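PDB 4FDB: probable primosomal replication protein n from Ralstonia solanacearum, which probably binds single-stranded DNA and is thought to help restart stalled replication forks as a homodimer, stabilising the helicase PriA on DNA and aiding its association with DnaT. Local coordinates for residues C29-S34 with T69-V74; G35-A40 with R44-S49. The protein carries 3 engineered substitutions. All blocks are in the same frame, centred on the assembly; numbering follows the deposited sequence.

Interaction 1 (C29-S34 with T69-V74). Engineered in segment 69-74: Asp72 (natural residue Glu).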
ATOM      1  N   CYS A  29       4.534  13.546   4.389  1.00 16.10           N
ATOM      2  CA  CYS A  29       3.254  14.162   4.075  1.00 15.53           C
ATOM      3  C   CYS A  29       2.111  13.202   4.339  1.00 16.14           C
ATOM      4  O   CYS A  29       2.324  12.038   4.686  1.00 16.60           O
ATOM      5  CB  CYS A  29       3.239  14.663   2.634  1.00 16.46           C
ATOM      6  SG  CYS A  29       3.496  13.397   1.404  1.00 23.02           S
ATOM      7  N   LEU A  30       0.894  13.724   4.234  1.00 15.42           N
ATOM      8  CA  LEU A  30      -0.305  12.922   4.380  1.00 12.87           C
ATOM      9  C   LEU A  30      -1.073  13.058   3.080  1.00 15.06           C
ATOM     10  O   LEU A  30      -1.293  14.185   2.590  1.00 13.40           O
ATOM     11  CB  LEU A  30      -1.158  13.476   5.526  1.00 13.07           C
ATOM     12  CG  LEU A  30      -2.455  12.734   5.868  1.00 16.12           C
ATOM     13  CD1 LEU A  30      -2.150  11.334   6.384  1.00 16.99           C
ATOM     14  CD2 LEU A  30      -3.255  13.518   6.892  1.00 20.34           C
ATOM     15  N   LEU A  31      -1.483  11.925   2.530  1.00 11.52           N
ATOM     16  CA  LEU A  31      -2.285  11.885   1.305  1.00 16.26           C
ATOM     17  C   LEU A  31      -3.672  11.364   1.618  1.00 16.32           C
ATOM     18  O   LEU A  31      -3.846  10.562   2.520  1.00 15.99           O
ATOM     19  CB  LEU A  31      -1.637  10.951   0.283  1.00 15.63           C
ATOM     20  CG  LEU A  31      -0.211  11.330  -0.101  1.00 14.45           C
ATOM     21  CD1 LEU A  31       0.359  10.276  -1.029  1.00 18.17           C
ATOM     22  CD2 LEU A  31      -0.190  12.699  -0.770  1.00 15.35           C
ATOM     23  N   SER A  32      -4.665  11.816   0.864  1.00 13.78           N
ATOM     24  CA  SER A  32      -6.032  11.372   1.078  1.00 13.61           C
ATOM     25  C   SER A  32      -6.517  10.784  -0.215  1.00 14.26           C
ATOM     26  O   SER A  32      -6.517  11.470  -1.245  1.00 13.96           O
ATOM     27  CB  SER A  32      -6.925  12.572   1.416  1.00 16.62           C
ATOM     28  OG  SER A  32      -8.289  12.188   1.464  1.00 19.77           O
ATOM     29  N   TYR A  33      -6.938   9.525  -0.157  1.00 12.89           N
ATOM     30  CA  TYR A  33      -7.508   8.838  -1.300  1.00 14.89           C
ATOM     31  C   TYR A  33      -9.028   8.777  -1.204  1.00 16.43           C
ATOM     32  O   TYR A  33      -9.596   8.463  -0.150  1.00 16.16           O
ATOM     33  CB  TYR A  33      -6.950   7.398  -1.428  1.00 11.61           C
ATOM     34  CG  TYR A  33      -7.621   6.648  -2.562  1.00 13.61           C
ATOM     35  CD1 TYR A  33      -7.142   6.741  -3.862  1.00 12.34           C
ATOM     36  CD2 TYR A  33      -8.773   5.890  -2.341  1.00 16.30           C
ATOM     37  CE1 TYR A  33      -7.789   6.091  -4.906  1.00 13.39           C
ATOM     38  CE2 TYR A  33      -9.410   5.235  -3.376  1.00 16.03           C
ATOM     39  CZ  TYR A  33      -8.919   5.351  -4.656  1.00 14.41           C
ATOM     40  OH  TYR A  33      -9.569   4.701  -5.681  1.00 16.67           O
ATOM     41  N   SER A  34      -9.692   9.042  -2.325  0.50 14.55           N
ATOM     42  CA  SER A  34     -11.138   8.883  -2.426  0.50 16.25           C
ATOM     43  C   SER A  34     -11.527   8.396  -3.822  0.50 20.68           C
ATOM     44  O   SER A  34     -11.356   9.107  -4.814  0.50 17.43           O
ATOM     45  CB  SER A  34     -11.852  10.195  -2.106  0.50 20.20           C
ATOM     46  OG  SER A  34     -11.425  11.226  -2.977  0.50 21.71           O
ATOM     47  N   THR A  69      -3.477  19.758  -3.786  1.00 19.92           N
ATOM     48  CA  THR A  69      -3.134  19.325  -5.136  1.00 18.05           C
ATOM     49  C   THR A  69      -3.339  17.828  -5.296  1.00 17.53           C
ATOM     50  O   THR A  69      -2.938  17.062  -4.430  1.00 15.96           O
ATOM     51  CB  THR A  69      -1.668  19.668  -5.448  1.00 18.91           C
ATOM     52  OG1 THR A  69      -1.505  21.091  -5.368  1.00 18.73           O
ATOM     53  CG2 THR A  69      -1.298  19.187  -6.848  1.00 19.05           C
ATOM     54  N   VAL A  70      -3.952  17.399  -6.399  1.00 16.38           N
ATOM     55  CA  VAL A  70      -4.105  15.956  -6.623  1.00 15.36           C
ATOM     56  C   VAL A  70      -2.869  15.409  -7.346  1.00 14.83           C
ATOM     57  O   VAL A  70      -2.457  15.951  -8.376  1.00 18.49           O
ATOM     58  CB  VAL A  70      -5.362  15.635  -7.450  1.00 19.52           C
ATOM     59  CG1 VAL A  70      -5.513  14.133  -7.639  1.00 19.37           C
ATOM     60  CG2 VAL A  70      -6.607  16.196  -6.772  1.00 21.54           C
ATOM     61  N   LEU A  71      -2.296  14.337  -6.817  1.00 17.47           N
ATOM     62  CA  LEU A  71      -1.030  13.826  -7.325  1.00 18.90           C
ATOM     63  C   LEU A  71      -1.218  12.404  -7.816  1.00 17.88           C
ATOM     64  O   LEU A  71      -1.927  11.642  -7.183  1.00 18.22           O
ATOM     65  CB  LEU A  71      -0.003  13.804  -6.194  1.00 21.83           C
ATOM     66  CG  LEU A  71       0.288  15.162  -5.557  1.00 21.95           C
ATOM     67  CD1 LEU A  71       1.167  15.004  -4.326  1.00 21.53           C
ATOM     68  CD2 LEU A  71       0.927  16.065  -6.570  1.00 23.73           C
ATOM     69  N   ASP A  72      -0.587  12.067  -8.941  1.00 17.59           N
ATOM     70  CA  ASP A  72      -0.488  10.686  -9.426  1.00 16.94           C
ATOM     71  C   ASP A  72       0.820  10.134  -8.902  1.00 17.13           C
ATOM     72  O   ASP A  72       1.873  10.533  -9.389  1.00 18.47           O
ATOM     73  CB  ASP A  72      -0.379  10.691 -10.952  1.00 21.65           C
ATOM     74  CG  ASP A  72      -1.641  10.245 -11.636  1.00 44.40           C
ATOM     75  OD1 ASP A  72      -2.690  10.874 -11.402  1.00 49.63           O
ATOM     76  OD2 ASP A  72      -1.577   9.275 -12.424  1.00 53.10           O
ATOM     77  N   CYS A  73       0.764   9.231  -7.920  1.00 15.79           N
ATOM     78  CA  CYS A  73       1.973   8.776  -7.238  1.00 17.32           C
ATOM     79  C   CYS A  73       2.286   7.323  -7.533  1.00 15.68           C
ATOM     80  O   CYS A  73       1.378   6.498  -7.666  1.00 16.43           O
ATOM     81  CB  CYS A  73       1.789   8.869  -5.727  1.00 16.78           C
ATOM     82  SG  CYS A  73       1.238  10.485  -5.149  1.00 24.16           S
ATOM     83  N   VAL A  74       3.571   7.021  -7.644  0.50 13.85           N
ATOM     84  CA  VAL A  74       4.014   5.634  -7.621  0.50 15.32           C
ATOM     85  C   VAL A  74       5.093   5.500  -6.561  0.50 14.05           C
ATOM     86  O   VAL A  74       5.751   6.470  -6.185  0.50 11.14           O
ATOM     87  CB  VAL A  74       4.536   5.157  -8.985  0.50 16.88           C
ATOM     88  CG1 VAL A  74       3.385   4.997  -9.972  0.50 20.72           C
ATOM     89  CG2 VAL A  74       5.593   6.108  -9.525  0.50 15.85           C
TER

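Interaction 2 (G35-A40 with R44-S49)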
ATOM      1  N   GLY A  35     -12.063   7.186  -3.898  1.00 19.08           N
ATOM      2  CA  GLY A  35     -12.352   6.585  -5.179  1.00 19.28           C
ATOM      3  C   GLY A  35     -13.168   5.324  -5.056  1.00 23.63           C
ATOM      4  O   GLY A  35     -13.896   5.124  -4.086  1.00 29.64           O
ATOM      5  N   GLN A  36     -13.054   4.480  -6.069  1.00 24.93           N
ATOM      6  CA  GLN A  36     -13.861   3.282  -6.153  1.00 26.47           C
ATOM      7  C   GLN A  36     -12.921   2.147  -6.457  1.00 24.58           C
ATOM      8  O   GLN A  36     -12.022   2.285  -7.278  1.00 24.72           O
ATOM      9  CB  GLN A  36     -14.884   3.387  -7.284  1.00 32.55           C
ATOM     10  CG  GLN A  36     -15.848   4.555  -7.172  1.00 44.24           C
ATOM     11  CD  GLN A  36     -17.191   4.255  -7.813  1.00 52.92           C
ATOM     12  OE1 GLN A  36     -17.593   3.094  -7.921  1.00 56.36           O
ATOM     13  NE2 GLN A  36     -17.897   5.301  -8.236  1.00 55.96           N
ATOM     14  N   ALA A  37     -13.132   1.027  -5.786  1.00 27.24           N
ATOM     15  CA  ALA A  37     -12.396  -0.167  -6.108  1.00 29.56           C
ATOM     16  C   ALA A  37     -13.328  -1.014  -6.941  1.00 38.43           C
ATOM     17  O   ALA A  37     -14.315  -1.552  -6.435  1.00 34.13           O
ATOM     18  CB  ALA A  37     -11.973  -0.891  -4.848  1.00 27.38           C
HETATM   19  N   MSE A  38     -13.034  -1.085  -8.235  1.00 48.73           N
HETATM   20  CA  MSE A  38     -13.778  -1.937  -9.146  1.00 61.88           C
HETATM   21  C   MSE A  38     -13.257  -3.359  -8.989  1.00 65.47           C
HETATM   22  O   MSE A  38     -13.845  -4.314  -9.496  1.00 69.38           O
HETATM   23  CB  MSE A  38     -13.596  -1.461 -10.590  1.00 67.59           C
HETATM   24  CG  MSE A  38     -13.900   0.017 -10.810  1.00 68.64           C
HETATM   25 SE   MSE A  38     -15.780   0.463 -10.534  1.00160.07          SE
HETATM   26  CE  MSE A  38     -16.572  -0.649 -11.931  1.00 72.18           C
ATOM     27  N   GLU A  39     -12.146  -3.481  -8.270  1.00 62.46           N
ATOM     28  CA  GLU A  39     -11.488  -4.764  -8.045  1.00 57.46           C
ATOM     29  C   GLU A  39     -12.243  -5.609  -7.023  1.00 53.99           C
ATOM     30  O   GLU A  39     -12.077  -6.826  -6.977  1.00 59.65           O
ATOM     31  CB  GLU A  39     -10.038  -4.556  -7.591  1.00 52.81           C
ATOM     32  CG  GLU A  39      -9.207  -3.686  -8.523  1.00 54.71           C
ATOM     33  CD  GLU A  39      -9.457  -2.204  -8.312  1.00 53.64           C
ATOM     34  OE1 GLU A  39      -9.782  -1.498  -9.291  1.00 58.67           O
ATOM     35  OE2 GLU A  39      -9.342  -1.748  -7.161  1.00 48.69           O
ATOM     36  N   ALA A  40     -13.061  -4.960  -6.200  1.00 48.42           N
ATOM     37  CA  ALA A  40     -13.953  -5.678  -5.298  1.00 53.65           C
ATOM     38  C   ALA A  40     -15.100  -6.233  -6.132  1.00 65.36           C
ATOM     39  O   ALA A  40     -15.454  -5.640  -7.153  1.00 70.95           O
ATOM     40  CB  ALA A  40     -14.476  -4.753  -4.216  1.00 50.18           C
ATOM     41  N   ARG A  44     -17.177  -0.752  -4.870  1.00 42.22           N
ATOM     42  CA  ARG A  44     -17.417  -0.089  -3.601  1.00 41.78           C
ATOM     43  C   ARG A  44     -16.574   1.165  -3.476  1.00 34.15           C
ATOM     44  O   ARG A  44     -15.477   1.252  -4.028  1.00 30.90           O
ATOM     45  CB  ARG A  44     -17.117  -1.029  -2.433  1.00 43.15           C
ATOM     46  CG  ARG A  44     -15.655  -1.420  -2.309  1.00 45.03           C
ATOM     47  CD  ARG A  44     -15.425  -2.208  -1.036  1.00 50.83           C
ATOM     48  NE  ARG A  44     -14.440  -1.573  -0.166  1.00 53.94           N
ATOM     49  CZ  ARG A  44     -14.201  -1.951   1.087  1.00 54.50           C
ATOM     50  NH1 ARG A  44     -14.885  -2.955   1.618  1.00 58.74           N
ATOM     51  NH2 ARG A  44     -13.286  -1.320   1.809  1.00 52.53           N
ATOM     52  N   GLN A  45     -17.100   2.132  -2.743  1.00 33.58           N
ATOM     53  CA  GLN A  45     -16.360   3.340  -2.456  1.00 32.28           C
ATOM     54  C   GLN A  45     -15.255   3.018  -1.476  1.00 28.27           C
ATOM     55  O   GLN A  45     -15.416   2.196  -0.574  1.00 30.41           O
ATOM     56  CB  GLN A  45     -17.282   4.414  -1.885  1.00 41.59           C
ATOM     57  CG  GLN A  45     -18.464   4.725  -2.780  1.00 53.18           C
ATOM     58  CD  GLN A  45     -18.060   4.868  -4.234  1.00 59.30           C
ATOM     59  OE1 GLN A  45     -18.404   4.030  -5.068  1.00 65.23           O
ATOM     60  NE2 GLN A  45     -17.324   5.931  -4.544  1.00 59.50           N
ATOM     61  N   VAL A  46     -14.113   3.651  -1.680  1.00 20.42           N
ATOM     62  CA  VAL A  46     -12.977   3.485  -0.792  1.00 18.81           C
ATOM     63  C   VAL A  46     -12.474   4.871  -0.449  1.00 26.40           C
ATOM     64  O   VAL A  46     -12.310   5.703  -1.340  1.00 18.71           O
ATOM     65  CB  VAL A  46     -11.851   2.678  -1.472  1.00 17.62           C
ATOM     66  CG1 VAL A  46     -10.578   2.687  -0.616  1.00 17.79           C
ATOM     67  CG2 VAL A  46     -12.311   1.246  -1.744  1.00 22.03           C
ATOM     68  N   GLU A  47     -12.266   5.136   0.839  1.00 17.65           N
ATOM     69  CA  GLU A  47     -11.647   6.394   1.248  1.00 16.79           C
ATOM     70  C   GLU A  47     -10.716   6.147   2.420  1.00 16.50           C
ATOM     71  O   GLU A  47     -11.100   5.503   3.392  1.00 21.40           O
ATOM     72  CB  GLU A  47     -12.703   7.432   1.634  1.00 25.48           C
ATOM     73  CG  GLU A  47     -13.630   7.827   0.487  1.00 36.58           C
ATOM     74  CD  GLU A  47     -14.568   8.973   0.831  1.00 46.11           C
ATOM     75  OE1 GLU A  47     -14.473   9.518   1.959  1.00 47.26           O
ATOM     76  OE2 GLU A  47     -15.409   9.322  -0.029  1.00 44.11           O
ATOM     77  N   PHE A  48      -9.498   6.652   2.327  1.00 16.39           N
ATOM     78  CA  PHE A  48      -8.556   6.546   3.429  1.00 16.31           C
ATOM     79  C   PHE A  48      -7.495   7.620   3.290  1.00 21.00           C
ATOM     80  O   PHE A  48      -7.364   8.253   2.233  1.00 16.73           O
ATOM     81  CB  PHE A  48      -7.898   5.142   3.463  1.00 14.74           C
ATOM     82  CG  PHE A  48      -7.076   4.816   2.244  1.00 14.63           C
ATOM     83  CD1 PHE A  48      -5.709   5.091   2.213  1.00 18.66           C
ATOM     84  CD2 PHE A  48      -7.660   4.210   1.142  1.00 13.70           C
ATOM     85  CE1 PHE A  48      -4.946   4.792   1.093  1.00 20.82           C
ATOM     86  CE2 PHE A  48      -6.899   3.916   0.019  1.00 15.30           C
ATOM     87  CZ  PHE A  48      -5.546   4.194  -0.004  1.00 15.15           C
ATOM     88  N   SER A  49      -6.730   7.818   4.356  1.00 16.77           N
ATOM     89  CA  SER A  49      -5.559   8.671   4.285  1.00 13.54           C
ATOM     90  C   SER A  49      -4.339   7.804   4.555  1.00 14.90           C
ATOM     91  O   SER A  49      -4.445   6.771   5.220  1.00 15.50           O
ATOM     92  CB  SER A  49      -5.654   9.790   5.308  1.00 21.86           C
ATOM     93  OG  SER A  49      -6.732  10.653   4.969  1.00 31.57           O
TER

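Interaction 1 (C29-S34 with T69-V74)
Leu31 reaches across the interior of the chain to Leu71 and Cys73, and its two methyl groups divide these partners between them. The first torsion places CG anti to the carbonyl carbon (chi1 -58°), carrying the side chain from its own strand toward 69-74. Its CB and CG belong to the near side of the core: from CB the nearest atom of the facing residues, Cys73 SG, is still 6.2 Å away, and CG remains 5.3 Å from that same sulfur. Contact begins at the branch. Leu31 CD1, the methyl that continues the extended chain (chi2 176°), meets Cys73 SG at 4.2 Å. Leu31 CD2 turns off to the other side of CG, where it approaches Leu71 CD1 at 4.4 Å and also lies 4.3 Å from SG of Cys29 on its own strand. The two leucines thus meet through terminal methyl carbons, one from each side chain.

Both contacts are apolar, and the small surface buried between the segments reflects an encounter of side-chain ends alone. The backbones remain well apart, with 8.9 Å between the CA atoms of Leu31 and Leu71, too far for strand pairing. Strand 87-96 fills in around the meeting point: Phe89 touches both Leu31 and Cys73. Ala52 of strand 44-55 lies against Leu31 as well. On the strand carrying Leu71 and Cys73, the intervening Asp72, an engineered residue, has its carboxylate hydrogen-bonded to His97 of the C-terminal histidine tag. Leu31 from one strand and the alternate residues Leu71 and Cys73 from another, two strands that are not neighbours in the sheet, therefore supply side chains to one buried core, as in the closed five-stranded barrel of the OB fold, the clan in which the PriB family is placed.

Interaction 2 (G35-A40 with R44-S49)
Gly35 and Val46 grip each other through both backbone groups: Gly35 N donates to Val46 O at 3.0 Å, and Val46 N returns a bond to Gly35 O at 2.8 Å. The first bond arrives nearly in line with the carbonyl, whereas in the second the donor stands above the carbonyl plane, 35° out of it. Two residues further toward the turn, Ala37 N bonds to Arg44 O at 2.9 Å, but the reverse bond, from Arg44 N to Ala37 O, is weak at 3.4 Å. The ladder slackens as it nears the turn.

On the face bearing Ala37, Arg44 and Val46, the packing is close. Val46 CG2, anti to its carbonyl carbon, comes within 3.8 Å of Ala37 CB and also lies in plane at the edge of the Arg44 guanidinium. Ala40, beyond the strand end, sets its CB 4.0 Å from CG of Arg44, whose aliphatic stem passes beside it.

These residues form the outer end of the antiparallel beta hairpin between strands 25-37 and 44-55 of the OB fold, and this face meets the second subunit: Phe76 of that subunit packs on Ala37, Leu77 on Val46 and Ala78 on Arg44. The reverse face is exposed. There Gln36 and Gln45, a non-hydrogen-bonded pair, run side by side in the same direction, their amide planes turned 76° apart. Beneath them, Gln36 CA makes a CA-H...O contact of 3.4 Å with Arg44 O.

Strand 25-37 carries both interactions, whose centres lie 14 Å apart. The centre of interaction 1 lies about 6 Å from the centre of the chain and that of interaction 2 about 17 Å from it. The join is direct: Tyr33 N lies 2.7 Å from Phe48 O, probably a hydrogen bond, and the rings of Tyr33 and Phe48 meet with their planes about 25° apart. The hairpin thus runs continuously from the barrel core to an arm along the second subunit. Tyr33 also reaches that subunit, where its OH is hydrogen-bonded to the backbone O of Ala1, so both interactions border the dimer interface.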